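Local coordinates for protein PTS system, cellobiose-specific IIA component (Bacillus anthracis, PDB 3K1S) that probably relays phosphate from HPr to the IIB component during phosphotransferase-driven uptake of cellobiose, at residues 27-32 with 43-48. Sequence-based numbering, arbitrary orientation.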
loop_
_atom_site.group_PDB
_atom_site.type_symbol
_atom_site.label_atom_id
_atom_site.label_comp_id
_atom_site.label_asym_id
_atom_site.label_seq_id
_atom_site.Cartn_x
_atom_site.Cartn_y
_atom_site.Cartn_z
HETATM N N MSE A 27 -3.193 10.793 -7.641
HETATM C CA MSE A 27 -4.283 10.282 -8.480
HETATM C C MSE A 27 -4.742 11.326 -9.509
HETATM O O MSE A 27 -5.047 10.983 -10.653
HETATM C CB MSE A 27 -5.467 9.787 -7.634
HETATM C CG MSE A 27 -5.164 8.567 -6.764
HETATM SE SE MSE A 27 -4.398 7.004 -7.693
HETATM C CE MSE A 27 -5.839 6.656 -8.974
ATOM N N GLU A 28 -4.784 12.592 -9.100
ATOM C CA GLU A 28 -5.103 13.687 -10.018
ATOM C C GLU A 28 -4.097 13.711 -11.169
ATOM O O GLU A 28 -4.477 13.866 -12.333
ATOM C CB GLU A 28 -5.165 15.029 -9.275
ATOM C CG GLU A 28 -6.389 15.135 -8.328
ATOM C CD GLU A 28 -6.185 16.058 -7.121
ATOM O OE1 GLU A 28 -5.123 16.709 -6.992
ATOM O OE2 GLU A 28 -7.106 16.124 -6.283
ATOM N N ALA A 29 -2.823 13.518 -10.833
ATOM C CA ALA A 29 -1.745 13.440 -11.820
ATOM C C ALA A 29 -1.911 12.234 -12.745
ATOM O O ALA A 29 -1.723 12.342 -13.963
ATOM C CB ALA A 29 -0.389 13.394 -11.129
ATOM N N LEU A 30 -2.257 11.090 -12.160
ATOM C CA LEU A 30 -2.505 9.881 -12.932
ATOM C C LEU A 30 -3.611 10.166 -13.945
ATOM O O LEU A 30 -3.442 9.912 -15.145
ATOM C CB LEU A 30 -2.871 8.709 -12.012
ATOM C CG LEU A 30 -2.860 7.285 -12.586
ATOM C CD1 LEU A 30 -2.813 6.257 -11.470
ATOM C CD2 LEU A 30 -4.063 7.028 -13.494
ATOM N N GLN A 31 -4.720 10.729 -13.465
ATOM C CA GLN A 31 -5.847 11.084 -14.329
ATOM C C GLN A 31 -5.480 12.080 -15.442
ATOM O O GLN A 31 -5.945 11.933 -16.572
ATOM C CB GLN A 31 -7.031 11.604 -13.504
ATOM C CG GLN A 31 -8.207 12.108 -14.346
ATOM C CD GLN A 31 -9.004 10.980 -15.000
ATOM O OE1 GLN A 31 -9.757 10.268 -14.332
ATOM N NE2 GLN A 31 -8.847 10.823 -16.312
ATOM N N PHE A 32 -4.676 13.095 -15.116
ATOM C CA PHE A 32 -4.169 14.041 -16.123
ATOM C C PHE A 32 -3.393 13.320 -17.229
ATOM O O PHE A 32 -3.673 13.503 -18.413
ATOM C CB PHE A 32 -3.261 15.111 -15.494
ATOM C CG PHE A 32 -3.998 16.192 -14.746
ATOM C CD1 PHE A 32 -5.120 16.809 -15.295
ATOM C CD2 PHE A 32 -3.549 16.614 -13.500
ATOM C CE1 PHE A 32 -5.790 17.815 -14.606
ATOM C CE2 PHE A 32 -4.209 17.619 -12.805
ATOM C CZ PHE A 32 -5.334 18.221 -13.358
ATOM N N GLU A 43 3.269 18.509 -12.816
ATOM C CA GLU A 43 3.104 19.480 -11.735
ATOM C C GLU A 43 2.344 18.935 -10.524
ATOM O O GLU A 43 2.663 19.289 -9.387
ATOM C CB GLU A 43 2.449 20.771 -12.233
ATOM C CG GLU A 43 2.536 21.914 -11.221
ATOM C CD GLU A 43 2.071 23.251 -11.778
ATOM O OE1 GLU A 43 1.185 23.266 -12.664
ATOM O OE2 GLU A 43 2.586 24.295 -11.316
ATOM N N ALA A 44 1.333 18.099 -10.763
ATOM C CA ALA A 44 0.591 17.470 -9.667
ATOM C C ALA A 44 1.465 16.488 -8.879
ATOM O O ALA A 44 1.301 16.336 -7.670
ATOM C CB ALA A 44 -0.680 16.781 -10.184
HETATM N N MSE A 45 2.388 15.825 -9.569
HETATM C CA MSE A 45 3.366 14.955 -8.913
HETATM C C MSE A 45 4.296 15.739 -7.981
HETATM O O MSE A 45 4.641 15.269 -6.892
HETATM C CB MSE A 45 4.170 14.154 -9.944
HETATM C CG MSE A 45 3.355 13.051 -10.615
HETATM SE SE MSE A 45 2.709 11.700 -9.334
HETATM C CE MSE A 45 4.434 10.827 -8.994
ATOM N N VAL A 46 4.692 16.934 -8.408
ATOM C CA VAL A 46 5.490 17.828 -7.573
ATOM C C VAL A 46 4.732 18.148 -6.284
ATOM O O VAL A 46 5.306 18.130 -5.194
ATOM C CB VAL A 46 5.863 19.142 -8.314
ATOM C CG1 VAL A 46 6.386 20.191 -7.334
ATOM C CG2 VAL A 46 6.894 18.873 -9.413
ATOM N N LYS A 47 3.439 18.429 -6.413
ATOM C CA LYS A 47 2.614 18.758 -5.256
ATOM C C LYS A 47 2.404 17.544 -4.361
ATOM O O LYS A 47 2.369 17.669 -3.140
ATOM C CB LYS A 47 1.281 19.364 -5.690
ATOM C CG LYS A 47 1.420 20.786 -6.206
ATOM C CD LYS A 47 0.131 21.266 -6.834
ATOM C CE LYS A 47 0.334 22.588 -7.549
ATOM N NZ LYS A 47 -0.984 23.153 -7.960
ATOM N N ALA A 48 2.282 16.373 -4.978
ATOM C CA ALA A 48 2.225 15.125 -4.238
ATOM C C ALA A 48 3.445 15.025 -3.334
ATOM O O ALA A 48 3.312 14.837 -2.125
ATOM C CB ALA A 48 2.157 13.943 -5.187
#
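Ala29 and Ala44 mark where two consecutive helices of an antiparallel three-helix bundle, the fold of lactose/cellobiose IIA proteins, lie against each other. Segments 27-32 and 43-48 run at 168° between their N-to-C directions, and their axes come within 8.3 Å, close spacing that the small alanine side chains permit. The two CA atoms, of Ala29 and Ala44, are 5.1 Å apart. Both CB atoms point into the interface and pass side by side, Ala29 CB to Ala44 CB at 3.5 Å, so that Ala44 CB also lies 3.9 Å from Ala29 CA. No hydrogen bond links the segments, so they are joined by apolar packing alone. The selenomethionine Met45 flanks the alanine pair: with CG anti to its own carbonyl carbon (chi1 -72°), the chain starts past Ala29, then bends at chi2 and chi3. Beyond Ala29 it also touches Ala96 and Ile99 of helix 76-108, tying the third helix to this pair. Phe32, one turn on from Ala29, presents its ring edge to Ala44 from near the ring plane, a loose approach of 4.4 Å from CD2 to Ala44 CB. Against Ala29 CB, Met45 offers two atoms, CG at 3.8 Å and SE at 4.0 Å.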